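Local coordinates for protein restriction endonuclease Hpy99I (Helicobacter pylori, PDB 3GOX) that is a type II restriction endonuclease of the beta-beta-alpha-Me class that binds its target DNA and probably cleaves both strands at a pseudopalindromic site, at residues G25-N30 against V45-L50; Y73-C78 against H82-T87; F90-T95 against K101-S106; V156-H161 against S173-L178. One frame throughout, in Å; residues are numbered along the deposited sequence. Where two conformers were deposited one is given.

Followed from the N terminus, the four contacts come in series, and none encloses or crosses another. Interaction 1 closes a loop inside the SH3-like domain, setting 25-30 against the end of strand 42-47. Interaction 2 is a tight hairpin beside the first zinc ion. It touches interaction 1 where N30 O lies 2.9 Å from L84 N. Interaction 3 is the next hairpin, which reads DNA. K76 NZ bonds to T103 OG1 and R104 O, tying the two hairpins together. Interaction 4 stands apart, its centre about 19 Å from that of interaction 3. It closes the loop through strand 166-171, bringing strand 155-159 and helix 172-180 together round the sodium ion.

Interaction 1: G25-N30 against V45-L50; sequences GNIVPN and VLFIGL
The F47 ring is covered on one face by I27 and on the other by V45. I27 CG2 sits over the ring centre, 3.8 Å from the centroid and 10° off the ring normal. This is a CH-pi contact. V45 CG1 lies on the opposite face, displaced toward the rim, 3.6 Å above the plane. The ring is thus sandwiched between two branched aliphatic side chains.

I27 reaches the ring with more than one branch. CG2 is placed over the ring because it stands anti to the backbone N, while CG1 turns back beside that N (chi1 -56°). I27 CG1 comes to 3.9 Å from F47 CD2. I27 CD1 continues to the root of the side chain, 3.9 Å from F47 CB. The same CD1 also meets L50 CD1 at 4.1 Å. The I27 and L50 side chains run past each other in opposite directions. L50 CD1 further touches the backbone of N26, 3.9 Å from N26 O. The contact is therefore apolar packing. Its inner part, I27 and F47, is buried, and its outer part, N26 and L50, is exposed.

Just beyond F47, the backbone O atoms of I48 and G49 accept hydrogen bonds from R146 of the second subunit. The arrangement belongs to the SH3-like domain. The loop between strands 17-20 and 32-39 lays I27 against the end of strand 42-47. I27 also packs on E52 and K54 of strand 52-57, and F47 packs on V56 of that strand and on A20 of strand 17-20.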
# COMPACT_ATOMS: atom_id res chain seq x y z
N GLY A 25 -31.46 14.50 14.19
CA GLY A 25 -32.06 13.61 13.21
C GLY A 25 -31.23 12.35 13.05
O GLY A 25 -31.08 11.58 14.01
N ASN A 26 -30.65 12.17 11.86
CA ASN A 26 -29.80 11.00 11.56
C ASN A 26 -28.40 11.11 12.13
O ASN A 26 -27.66 10.13 12.13
CB ASN A 26 -29.62 10.83 10.04
CG ASN A 26 -30.90 10.52 9.33
OD1 ASN A 26 -31.74 9.77 9.82
ND2 ASN A 26 -31.04 11.08 8.12
N ILE A 27 -28.04 12.31 12.61
CA ILE A 27 -26.67 12.61 13.02
C ILE A 27 -26.47 12.32 14.50
O ILE A 27 -27.09 12.97 15.34
CB ILE A 27 -26.35 14.08 12.75
CG1 ILE A 27 -26.60 14.42 11.28
CG2 ILE A 27 -24.92 14.40 13.17
CD1 ILE A 27 -25.82 13.60 10.28
N VAL A 28 -25.58 11.38 14.81
CA VAL A 28 -25.32 11.02 16.21
C VAL A 28 -24.39 12.03 16.88
O VAL A 28 -23.63 12.74 16.21
CB VAL A 28 -24.70 9.60 16.36
CG1 VAL A 28 -25.69 8.54 15.88
CG2 VAL A 28 -23.32 9.49 15.69
N PRO A 29 -24.43 12.10 18.22
CA PRO A 29 -23.49 12.96 18.91
C PRO A 29 -22.04 12.69 18.55
O PRO A 29 -21.69 11.56 18.25
CB PRO A 29 -23.76 12.69 20.39
CG PRO A 29 -25.16 12.22 20.41
CD PRO A 29 -25.34 11.43 19.17
N ASN A 30 -21.23 13.75 18.54
CA ASN A 30 -19.80 13.71 18.26
C ASN A 30 -19.46 13.55 16.78
O ASN A 30 -18.28 13.49 16.41
CB ASN A 30 -19.06 12.66 19.10
CG ASN A 30 -19.18 12.93 20.57
OD1 ASN A 30 -19.24 14.07 20.97
ND2 ASN A 30 -19.25 11.88 21.37
N VAL A 45 -24.45 23.11 8.35
CA VAL A 45 -23.29 22.28 8.67
C VAL A 45 -23.27 21.07 7.74
O VAL A 45 -24.29 20.39 7.60
CB VAL A 45 -23.38 21.75 10.11
CG1 VAL A 45 -22.15 20.90 10.45
CG2 VAL A 45 -23.52 22.88 11.11
N LEU A 46 -22.14 20.81 7.10
CA LEU A 46 -21.95 19.54 6.37
C LEU A 46 -21.35 18.54 7.32
O LEU A 46 -20.17 18.66 7.71
CB LEU A 46 -21.02 19.71 5.16
CG LEU A 46 -20.71 18.42 4.41
CD1 LEU A 46 -21.98 17.80 3.86
CD2 LEU A 46 -19.73 18.69 3.28
N PHE A 47 -22.17 17.56 7.69
CA PHE A 47 -21.69 16.44 8.49
C PHE A 47 -21.02 15.44 7.56
O PHE A 47 -21.64 14.90 6.65
CB PHE A 47 -22.82 15.86 9.33
CG PHE A 47 -23.19 16.73 10.47
CD1 PHE A 47 -22.36 16.80 11.57
CD2 PHE A 47 -24.33 17.53 10.44
CE1 PHE A 47 -22.66 17.61 12.64
CE2 PHE A 47 -24.64 18.35 11.51
CZ PHE A 47 -23.81 18.40 12.61
N ILE A 48 -19.73 15.25 7.76
CA ILE A 48 -18.85 14.68 6.74
C ILE A 48 -19.07 13.18 6.55
O ILE A 48 -19.07 12.69 5.41
CB ILE A 48 -17.37 14.99 7.04
CG1 ILE A 48 -17.16 16.50 7.05
CG2 ILE A 48 -16.44 14.28 6.04
CD1 ILE A 48 -15.90 16.94 7.77
N GLY A 49 -19.32 12.43 7.63
CA GLY A 49 -19.51 10.98 7.51
C GLY A 49 -20.69 10.60 6.62
O GLY A 49 -20.58 9.71 5.76
N LEU A 50 -21.82 11.26 6.83
CA LEU A 50 -23.03 10.94 6.08
C LEU A 50 -23.24 11.87 4.88
O LEU A 50 -24.16 11.67 4.09
CB LEU A 50 -24.24 10.95 7.01
CG LEU A 50 -24.21 9.83 8.06
CD1 LEU A 50 -25.54 9.79 8.82
CD2 LEU A 50 -23.88 8.45 7.47

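Interaction 2: Y73-C78 against H82-T87; sequences YDKKIC and HILKNT. With ZN (zinc ion), chain E.
K76 and K85 form the hydrogen-bonded pair at the middle of this contact, and each satisfies the other's backbone. K76 N donates to K85 O at 2.8 Å, and K85 N returns a nearly straight bond to K76 O at 2.9 Å (175° at the hydrogen). Toward the turn, C78 N donates to I83 O at 3.1 Å. At the open end, T87 N donates to D74 O at 2.8 Å. These bonds make an antiparallel beta hairpin, strands 75-77 and 84-86, in the His-Me finger endonuclease beta4-alpha2 region. Its turn enters a zinc site: C78 SG binds the zinc ion at 2.3 Å, with C81, C107 and C110 completing the four-cysteine set. The SG reaches the metal by lying anti to the backbone N (chi1 174°).

C78 O takes a weak bond from H82 N and lies over one face of the H82 ring, 3.3 Å above its plane. The ring's own nitrogens have other partners. ND1 is hydrogen-bonded to I80 O, and NE2 to T152 OG1 of the second subunit. K76 NZ is satisfied by T103 OG1 and R104 O of the following hairpin.

I77 and L84 meet on one face of the sheet, I77 CG1 lying 3.8 Å from L84 CD1. The same L84 methyl touches K75 CB at 3.7 Å, where the two side chains cross at about a right angle.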
# COMPACT_ATOMS: atom_id res chain seq x y z
N TYR A 73 -2.84 12.76 20.88
CA TYR A 73 -4.02 13.32 21.57
C TYR A 73 -4.97 12.22 22.06
O TYR A 73 -4.82 11.06 21.68
CB TYR A 73 -4.75 14.35 20.68
CG TYR A 73 -3.83 15.48 20.26
CD1 TYR A 73 -3.62 16.57 21.08
CD2 TYR A 73 -3.11 15.42 19.07
CE1 TYR A 73 -2.75 17.59 20.73
CE2 TYR A 73 -2.24 16.45 18.71
CZ TYR A 73 -2.05 17.52 19.55
OH TYR A 73 -1.19 18.57 19.24
N ASP A 74 -5.92 12.62 22.90
CA ASP A 74 -6.87 11.72 23.57
C ASP A 74 -7.95 11.18 22.64
O ASP A 74 -8.49 10.09 22.88
CB ASP A 74 -7.58 12.44 24.73
CG ASP A 74 -6.78 12.46 26.03
OD1 ASP A 74 -5.61 12.05 26.06
OD2 ASP A 74 -7.35 12.92 27.05
N LYS A 75 -8.27 11.96 21.60
CA LYS A 75 -9.38 11.66 20.69
C LYS A 75 -8.91 11.79 19.26
O LYS A 75 -7.92 12.46 18.97
CB LYS A 75 -10.56 12.61 20.92
CG LYS A 75 -11.12 12.57 22.34
CD LYS A 75 -12.17 13.64 22.57
CE LYS A 75 -12.77 13.55 23.98
NZ LYS A 75 -13.79 14.61 24.23
N LYS A 76 -9.64 11.13 18.37
CA LYS A 76 -9.27 11.01 16.96
C LYS A 76 -10.56 10.99 16.15
O LYS A 76 -11.58 10.42 16.59
CB LYS A 76 -8.43 9.74 16.73
CG LYS A 76 -7.99 9.49 15.29
CD LYS A 76 -7.12 8.23 15.16
CE LYS A 76 -6.51 8.15 13.82
NZ LYS A 76 -5.67 6.94 13.65
N ILE A 77 -10.53 11.62 14.98
CA ILE A 77 -11.67 11.65 14.06
C ILE A 77 -11.53 10.48 13.07
O ILE A 77 -10.51 10.37 12.38
CB ILE A 77 -11.72 12.96 13.28
CG1 ILE A 77 -11.76 14.17 14.21
CG2 ILE A 77 -12.95 12.96 12.34
CD1 ILE A 77 -11.53 15.52 13.50
N CYS A 78 -12.54 9.61 12.99
CA CYS A 78 -12.50 8.46 12.08
C CYS A 78 -12.59 8.92 10.63
O CYS A 78 -13.36 9.82 10.32
CB CYS A 78 -13.64 7.50 12.40
SG CYS A 78 -13.80 6.13 11.23
N HIS A 82 -16.27 9.82 10.41
CA HIS A 82 -15.97 11.19 10.84
C HIS A 82 -16.74 11.54 12.12
O HIS A 82 -17.31 12.62 12.27
CB HIS A 82 -16.16 12.22 9.71
CG HIS A 82 -15.03 12.25 8.73
ND1 HIS A 82 -14.91 11.35 7.69
CD2 HIS A 82 -13.92 13.03 8.67
CE1 HIS A 82 -13.79 11.60 7.03
NE2 HIS A 82 -13.17 12.61 7.60
N ILE A 83 -16.68 10.63 13.07
CA ILE A 83 -17.11 10.87 14.45
C ILE A 83 -15.84 10.95 15.27
O ILE A 83 -14.86 10.21 15.01
CB ILE A 83 -18.04 9.73 14.95
CG1 ILE A 83 -19.32 9.73 14.10
CG2 ILE A 83 -18.34 9.85 16.44
CD1 ILE A 83 -20.20 8.50 14.32
N LEU A 84 -15.84 11.88 16.22
CA LEU A 84 -14.72 12.08 17.13
C LEU A 84 -14.86 11.06 18.26
O LEU A 84 -15.89 11.04 18.94
CB LEU A 84 -14.74 13.52 17.67
CG LEU A 84 -13.64 13.93 18.65
CD1 LEU A 84 -12.30 14.03 17.93
CD2 LEU A 84 -14.07 15.26 19.33
N LYS A 85 -13.85 10.20 18.40
CA LYS A 85 -13.85 9.09 19.35
C LYS A 85 -12.57 9.10 20.16
O LYS A 85 -11.56 9.65 19.75
CB LYS A 85 -13.99 7.76 18.59
CG LYS A 85 -15.32 7.59 17.91
CD LYS A 85 -15.50 6.18 17.34
CE LYS A 85 -16.87 6.02 16.68
NZ LYS A 85 -17.21 4.58 16.42
N ASN A 86 -12.59 8.42 21.31
CA ASN A 86 -11.37 8.24 22.08
C ASN A 86 -10.36 7.41 21.29
O ASN A 86 -10.75 6.56 20.47
CB ASN A 86 -11.66 7.55 23.42
CG ASN A 86 -12.45 8.43 24.37
OD1 ASN A 86 -12.38 9.67 24.31
ND2 ASN A 86 -13.19 7.80 25.26
N THR A 87 -9.07 7.64 21.56
CA THR A 87 -7.98 6.91 20.90
C THR A 87 -8.15 5.40 20.95
O THR A 87 -7.85 4.71 19.97
CB THR A 87 -6.62 7.26 21.51
OG1 THR A 87 -6.41 8.67 21.38
CG2 THR A 87 -5.48 6.53 20.82
ZN ZN E . -15.72 5.17 12.11

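Interaction 3: F90-T95 against K101-S106; sequences FEINQT and KTTRPS. With nucleotides of chain C; nucleotides of chain D.
A classic beta bulge shapes this DNA-reading hairpin: N93 and Q94 both face T102. T102 O accepts from both backbone nitrogens, from N93 N at 2.8 Å in the carbonyl plane and from Q94 N at 3.2 Å. T102 N donates back to Q94 O. The bulge presents N93 O to the bases, where N4 of DC3 of chain C donates to it at 2.8 Å, almost straight (175°). The N93 side-chain amide bonds to a cytosine and a guanine base, and Q94 NE2 to a guanine base.

R104 is fixed from two sides. Its NE donates in the guanidinium plane to E91 OE1, a salt bridge of 3.0 Å. N93 ND2 lies over the centre of the guanidinium face, 3.4 Å above it. A water joins E91 OE1 to R104 NH2. R104 NH1 bonds to a guanine base; the salt bridge and the N93 amide probably position it. At the far end, K101 bends at chi2 (-61°) and brings NZ to T95 OG1 at 2.7 Å. The same NZ binds OP2 of DT2 of chain C at 2.8 Å. T95 and K101 pack on A97 of the second subunit.

F90 packs on C78 and C107 of the first zinc site. S106 packs on R111 and I114 of helix 108-115, and strands 92-95 and 101-103 follow the 75-77/84-86 hairpin.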
# COMPACT_ATOMS: atom_id res chain seq x y z
N PHE A 90 -9.79 3.02 18.21
CA PHE A 90 -9.02 2.69 17.00
C PHE A 90 -7.94 1.69 17.38
O PHE A 90 -7.38 1.78 18.46
CB PHE A 90 -8.34 3.94 16.45
CG PHE A 90 -9.29 5.06 16.10
CD1 PHE A 90 -9.64 5.28 14.78
CD2 PHE A 90 -9.81 5.90 17.07
CE1 PHE A 90 -10.50 6.31 14.44
CE2 PHE A 90 -10.67 6.92 16.72
CZ PHE A 90 -11.01 7.12 15.43
N GLU A 91 -7.68 0.74 16.48
CA GLU A 91 -6.73 -0.34 16.70
C GLU A 91 -5.30 0.11 16.41
O GLU A 91 -5.03 0.69 15.33
CB GLU A 91 -7.11 -1.50 15.77
CG GLU A 91 -6.31 -2.76 15.92
CD GLU A 91 -6.80 -3.84 14.98
OE1 GLU A 91 -6.59 -3.72 13.76
OE2 GLU A 91 -7.39 -4.83 15.48
N ILE A 92 -4.38 -0.17 17.34
CA ILE A 92 -2.95 0.05 17.11
C ILE A 92 -2.50 -0.81 15.92
O ILE A 92 -2.84 -2.00 15.84
CB ILE A 92 -2.10 -0.24 18.38
CG1 ILE A 92 -2.28 0.89 19.39
CG2 ILE A 92 -0.63 -0.33 18.02
CD1 ILE A 92 -1.63 0.64 20.74
N ASN A 93 -1.73 -0.22 15.01
CA ASN A 93 -1.37 -0.85 13.75
C ASN A 93 0.11 -0.78 13.35
O ASN A 93 0.58 -1.64 12.60
CB ASN A 93 -2.23 -0.24 12.63
CG ASN A 93 -2.04 -0.93 11.31
OD1 ASN A 93 -1.49 -0.36 10.38
ND2 ASN A 93 -2.55 -2.17 11.21
N GLN A 94 0.84 0.23 13.81
CA GLN A 94 2.24 0.41 13.42
C GLN A 94 2.97 1.23 14.49
O GLN A 94 2.38 1.64 15.50
CB GLN A 94 2.35 1.08 12.03
CG GLN A 94 2.66 0.12 10.87
CD GLN A 94 4.08 -0.46 10.93
OE1 GLN A 94 4.82 -0.22 11.89
NE2 GLN A 94 4.45 -1.23 9.91
N THR A 95 4.26 1.45 14.26
CA THR A 95 5.13 2.22 15.13
C THR A 95 5.96 3.13 14.23
O THR A 95 6.49 2.65 13.21
CB THR A 95 6.11 1.31 15.92
OG1 THR A 95 5.39 0.23 16.53
CG2 THR A 95 6.85 2.10 16.99
N LYS A 101 3.11 4.89 18.79
CA LYS A 101 2.18 3.97 18.14
C LYS A 101 1.17 4.70 17.28
O LYS A 101 0.65 5.76 17.63
CB LYS A 101 1.47 3.08 19.17
CG LYS A 101 2.40 2.18 19.98
CD LYS A 101 3.19 1.18 19.12
CE LYS A 101 4.21 0.41 19.93
NZ LYS A 101 5.03 -0.50 19.08
N THR A 102 0.92 4.11 16.12
CA THR A 102 0.01 4.64 15.13
C THR A 102 -1.19 3.70 15.11
O THR A 102 -1.03 2.48 15.10
CB THR A 102 0.68 4.69 13.74
OG1 THR A 102 1.99 5.27 13.84
CG2 THR A 102 -0.18 5.49 12.74
N THR A 103 -2.38 4.28 15.14
CA THR A 103 -3.63 3.54 15.05
C THR A 103 -4.18 3.63 13.62
O THR A 103 -3.83 4.55 12.88
CB THR A 103 -4.66 4.07 16.06
OG1 THR A 103 -4.86 5.47 15.87
CG2 THR A 103 -4.18 3.83 17.49
N ARG A 104 -5.01 2.67 13.23
CA ARG A 104 -5.66 2.72 11.92
C ARG A 104 -6.47 4.01 11.83
O ARG A 104 -6.96 4.49 12.85
CB ARG A 104 -6.57 1.50 11.71
CG ARG A 104 -5.89 0.14 11.68
CD ARG A 104 -6.87 -0.87 11.18
NE ARG A 104 -6.38 -2.25 11.19
CZ ARG A 104 -5.73 -2.86 10.19
NH1 ARG A 104 -5.38 -2.21 9.10
NH2 ARG A 104 -5.39 -4.13 10.33
N PRO A 105 -6.65 4.55 10.62
CA PRO A 105 -7.44 5.79 10.49
C PRO A 105 -8.94 5.56 10.65
O PRO A 105 -9.67 6.53 10.92
CB PRO A 105 -7.12 6.26 9.08
CG PRO A 105 -6.79 5.00 8.33
CD PRO A 105 -6.10 4.11 9.32
N SER A 106 -9.42 4.33 10.48
CA SER A 106 -10.83 3.96 10.65
C SER A 106 -11.05 3.30 12.01
O SER A 106 -10.26 2.44 12.42
CB SER A 106 -11.27 3.00 9.54
OG SER A 106 -10.80 3.40 8.27
P DT C 2 4.28 -3.83 18.87
OP1 DT C 2 5.57 -3.56 19.56
OP2 DT C 2 3.41 -2.69 18.47
O5' DT C 2 4.58 -4.70 17.58
C5' DT C 2 5.38 -5.88 17.66
C4' DT C 2 5.21 -6.71 16.41
O4' DT C 2 3.83 -7.08 16.23
C3' DT C 2 5.58 -6.03 15.10
O3' DT C 2 7.01 -6.04 14.93
C2' DT C 2 4.86 -6.91 14.10
C1' DT C 2 3.57 -7.25 14.84
N1 DT C 2 2.42 -6.40 14.48
C2 DT C 2 1.78 -6.65 13.29
O2 DT C 2 2.13 -7.54 12.52
N3 DT C 2 0.71 -5.83 13.03
C4 DT C 2 0.24 -4.80 13.82
O4 DT C 2 -0.74 -4.16 13.45
C5 DT C 2 0.97 -4.58 15.05
C7 DT C 2 0.53 -3.49 15.96
C6 DT C 2 2.01 -5.38 15.31
P DC C 3 7.68 -5.21 13.73
OP1 DC C 3 9.12 -5.56 13.71
OP2 DC C 3 7.27 -3.78 13.85
O5' DC C 3 7.01 -5.81 12.42
C5' DC C 3 7.31 -7.13 11.98
C4' DC C 3 6.74 -7.34 10.60
O4' DC C 3 5.30 -7.27 10.63
C3' DC C 3 7.16 -6.26 9.61
O3' DC C 3 8.44 -6.59 9.08
C2' DC C 3 6.05 -6.33 8.57
C1' DC C 3 4.83 -6.81 9.37
N1 DC C 3 3.79 -5.80 9.62
C2 DC C 3 2.73 -5.68 8.72
O2 DC C 3 2.73 -6.37 7.70
N3 DC C 3 1.73 -4.80 8.98
C4 DC C 3 1.77 -4.06 10.09
N4 DC C 3 0.75 -3.24 10.33
C5 DC C 3 2.86 -4.13 11.00
C6 DC C 3 3.84 -5.00 10.73
P DT D 5 -3.46 7.16 7.69
OP1 DT D 5 -4.48 8.09 7.14
OP2 DT D 5 -3.53 6.77 9.12
O5' DT D 5 -3.55 5.83 6.82
C5' DT D 5 -3.70 5.90 5.40
C4' DT D 5 -3.42 4.54 4.80
O4' DT D 5 -2.05 4.20 5.05
C3' DT D 5 -4.24 3.43 5.43
O3' DT D 5 -5.40 3.21 4.63
C2' DT D 5 -3.30 2.23 5.43
C1' DT D 5 -1.94 2.79 5.01
N1 DT D 5 -0.78 2.44 5.84
C2 DT D 5 0.29 1.86 5.22
O2 DT D 5 0.29 1.56 4.03
N3 DT D 5 1.38 1.64 6.02
C4 DT D 5 1.49 1.93 7.37
O4 DT D 5 2.55 1.71 7.95
C5 DT D 5 0.31 2.51 7.98
C7 DT D 5 0.33 2.85 9.43
C6 DT D 5 -0.76 2.73 7.19
O HOH W 1 -9.53 0.46 14.21
O HOH W 2 -7.16 -5.77 12.11

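Interaction 4: V156-H161 against S173-L178; sequences VHDHNH and SCNTGL. With NA (sodium ion), chain G; ZN (zinc ion), chain F; nucleotides of chain D.
V156 opens the contact by pressing its CG2 methyl against N175 CB at 3.5 Å. That methyl stands between the backbone N and the carbonyl carbon, and points at the helix. V156 CG1 turns to the DNA instead, touching O3' of DA8 of chain D.

Past H157, D158 faces the helix again. Its CG is anti to the backbone N (chi1 175°), and OD1 binds the sodium ion at 2.3 Å. N175 OD1 binds the same ion at 2.3 Å. The two oxygens lie 3.2 Å apart, and the carboxylate and amide planes are 64° apart. D158 OD2 pairs with R167 in a salt bridge and is hydrogen-bonded to Y194 OH of the second subunit. N175 ND2 donates to O3' of DG7 of chain D at 2.7 Å, so one amide serves both metal and DNA.

H159 turns away from the helix. Its ND1 makes a weak bond to OP1 of DA8 of chain D, and H159 O takes a bond from a metal-bound water.

That OP1 binds the sodium ion at 2.2 Å, and O3' of DG7 of chain D does so at 2.8 Å; two waters complete the six ligands. On the helix, C174 binds the second zinc ion. Strand 155-159, its partner 166-171 and helix 172-180 make the beta-beta-alpha-Me unit, in which sodium probably marks the position of the catalytic metal.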
# COMPACT_ATOMS: atom_id res chain seq x y z
N VAL A 156 0.75 -14.01 0.98
CA VAL A 156 -0.42 -14.10 1.84
C VAL A 156 -1.52 -14.91 1.18
O VAL A 156 -1.57 -15.00 -0.05
CB VAL A 156 -0.98 -12.70 2.18
CG1 VAL A 156 0.03 -11.90 2.97
CG2 VAL A 156 -1.42 -11.96 0.91
N HIS A 157 -2.35 -15.49 2.05
CA HIS A 157 -3.67 -16.04 1.71
C HIS A 157 -4.59 -14.87 1.39
O HIS A 157 -5.02 -14.17 2.32
CB HIS A 157 -4.34 -16.71 2.92
CG HIS A 157 -3.63 -17.89 3.50
ND1 HIS A 157 -2.74 -17.78 4.55
CD2 HIS A 157 -3.76 -19.22 3.26
CE1 HIS A 157 -2.32 -18.98 4.90
NE2 HIS A 157 -2.92 -19.87 4.13
N ASP A 158 -4.89 -14.61 0.12
CA ASP A 158 -5.94 -13.63 -0.17
C ASP A 158 -7.31 -14.32 -0.17
O ASP A 158 -7.43 -15.49 -0.52
CB ASP A 158 -5.62 -12.96 -1.50
CG ASP A 158 -6.69 -12.02 -1.96
OD1 ASP A 158 -7.22 -11.21 -1.13
OD2 ASP A 158 -6.98 -12.04 -3.17
N HIS A 159 -8.34 -13.60 0.29
CA HIS A 159 -9.71 -14.14 0.32
C HIS A 159 -10.73 -13.06 -0.01
O HIS A 159 -10.46 -11.84 0.10
CB HIS A 159 -10.00 -14.80 1.68
CG HIS A 159 -10.43 -13.84 2.75
ND1 HIS A 159 -9.55 -13.02 3.42
CD2 HIS A 159 -11.65 -13.57 3.25
CE1 HIS A 159 -10.21 -12.28 4.29
NE2 HIS A 159 -11.49 -12.59 4.21
N ASN A 160 -11.90 -13.51 -0.45
CA ASN A 160 -13.04 -12.63 -0.70
C ASN A 160 -13.78 -12.37 0.62
O ASN A 160 -14.30 -13.30 1.25
CB ASN A 160 -13.95 -13.23 -1.77
CG ASN A 160 -15.13 -12.33 -2.13
OD1 ASN A 160 -15.96 -12.03 -1.29
ND2 ASN A 160 -15.20 -11.91 -3.38
N HIS A 161 -13.86 -11.10 1.02
CA HIS A 161 -14.49 -10.76 2.31
C HIS A 161 -16.01 -10.51 2.23
O HIS A 161 -16.61 -10.06 3.20
CB HIS A 161 -13.77 -9.58 2.98
CG HIS A 161 -13.83 -8.30 2.22
ND1 HIS A 161 -12.70 -7.59 1.88
CD2 HIS A 161 -14.88 -7.59 1.75
CE1 HIS A 161 -13.06 -6.49 1.22
NE2 HIS A 161 -14.37 -6.47 1.13
N SER A 173 2.44 -7.08 -1.25
CA SER A 173 2.34 -5.79 -1.94
C SER A 173 1.02 -5.71 -2.71
O SER A 173 0.26 -4.73 -2.59
CB SER A 173 3.53 -5.63 -2.87
OG SER A 173 3.48 -4.46 -3.64
N CYS A 174 0.72 -6.72 -3.52
CA CYS A 174 -0.54 -6.75 -4.28
C CYS A 174 -1.75 -6.81 -3.36
O CYS A 174 -2.74 -6.14 -3.61
CB CYS A 174 -0.56 -7.95 -5.24
SG CYS A 174 0.45 -7.63 -6.72
N ASN A 175 -1.67 -7.62 -2.31
CA ASN A 175 -2.80 -7.78 -1.40
C ASN A 175 -3.18 -6.45 -0.73
O ASN A 175 -4.36 -6.10 -0.64
CB ASN A 175 -2.49 -8.84 -0.34
CG ASN A 175 -3.70 -9.18 0.50
OD1 ASN A 175 -4.73 -9.57 -0.02
ND2 ASN A 175 -3.57 -9.04 1.82
N THR A 176 -2.17 -5.71 -0.30
CA THR A 176 -2.39 -4.43 0.36
C THR A 176 -2.75 -3.33 -0.65
O THR A 176 -3.29 -2.29 -0.26
CB THR A 176 -1.19 -4.05 1.24
OG1 THR A 176 0.04 -4.08 0.50
CG2 THR A 176 -1.13 -4.99 2.45
N GLY A 177 -2.49 -3.57 -1.93
CA GLY A 177 -3.00 -2.74 -3.02
C GLY A 177 -4.48 -2.97 -3.29
O GLY A 177 -5.24 -2.02 -3.50
N LEU A 178 -4.91 -4.24 -3.32
CA LEU A 178 -6.34 -4.56 -3.48
C LEU A 178 -7.15 -3.81 -2.44
O LEU A 178 -8.21 -3.27 -2.75
CB LEU A 178 -6.59 -6.07 -3.31
CG LEU A 178 -5.92 -7.02 -4.30
CD1 LEU A 178 -6.31 -8.47 -4.02
CD2 LEU A 178 -6.25 -6.66 -5.69
NA NA G . -6.95 -9.70 0.55
ZN ZN F . 2.10 -9.28 -6.61
P DA D 8 -6.62 -10.46 3.50
OP1 DA D 8 -7.41 -10.97 2.34
OP2 DA D 8 -7.26 -10.36 4.83
O5' DA D 8 -5.33 -11.40 3.62
C5' DA D 8 -4.84 -11.82 4.89
C4' DA D 8 -3.46 -11.24 5.14
O4' DA D 8 -3.58 -9.91 5.67
C3' DA D 8 -2.65 -11.99 6.18
O3' DA D 8 -1.98 -13.08 5.52
C2' DA D 8 -1.66 -10.93 6.64
C1' DA D 8 -2.38 -9.61 6.38
N9 DA D 8 -2.74 -8.85 7.57
C8 DA D 8 -4.00 -8.47 7.98
N7 DA D 8 -4.01 -7.75 9.07
C5 DA D 8 -2.67 -7.65 9.42
C6 DA D 8 -2.02 -7.01 10.49
N6 DA D 8 -2.66 -6.31 11.43
N1 DA D 8 -0.67 -7.11 10.55
C2 DA D 8 -0.04 -7.81 9.60
N3 DA D 8 -0.54 -8.45 8.54
C4 DA D 8 -1.88 -8.33 8.51
P DG D 7 -7.75 -3.45 4.06
OP1 DG D 7 -9.07 -3.54 3.40
OP2 DG D 7 -7.67 -3.04 5.49
O5' DG D 7 -7.04 -4.87 3.93
C5' DG D 7 -6.80 -5.43 2.65
C4' DG D 7 -5.95 -6.67 2.76
O4' DG D 7 -4.72 -6.33 3.46
C3' DG D 7 -6.55 -7.83 3.56
O3' DG D 7 -5.98 -9.05 3.08
C2' DG D 7 -6.07 -7.54 4.97
C1' DG D 7 -4.66 -6.99 4.72
N9 DG D 7 -4.21 -6.03 5.72
C8 DG D 7 -5.00 -5.19 6.48
N7 DG D 7 -4.32 -4.48 7.34
C5 DG D 7 -3.00 -4.87 7.15
C6 DG D 7 -1.81 -4.47 7.82
O6 DG D 7 -1.69 -3.69 8.78
N1 DG D 7 -0.69 -5.09 7.29
C2 DG D 7 -0.70 -6.00 6.26
N2 DG D 7 0.50 -6.48 5.89
N3 DG D 7 -1.80 -6.40 5.64
C4 DG D 7 -2.91 -5.80 6.13
O HOH W 3 -9.37 -9.48 0.93
O HOH W 4 -7.15 -7.49 -0.18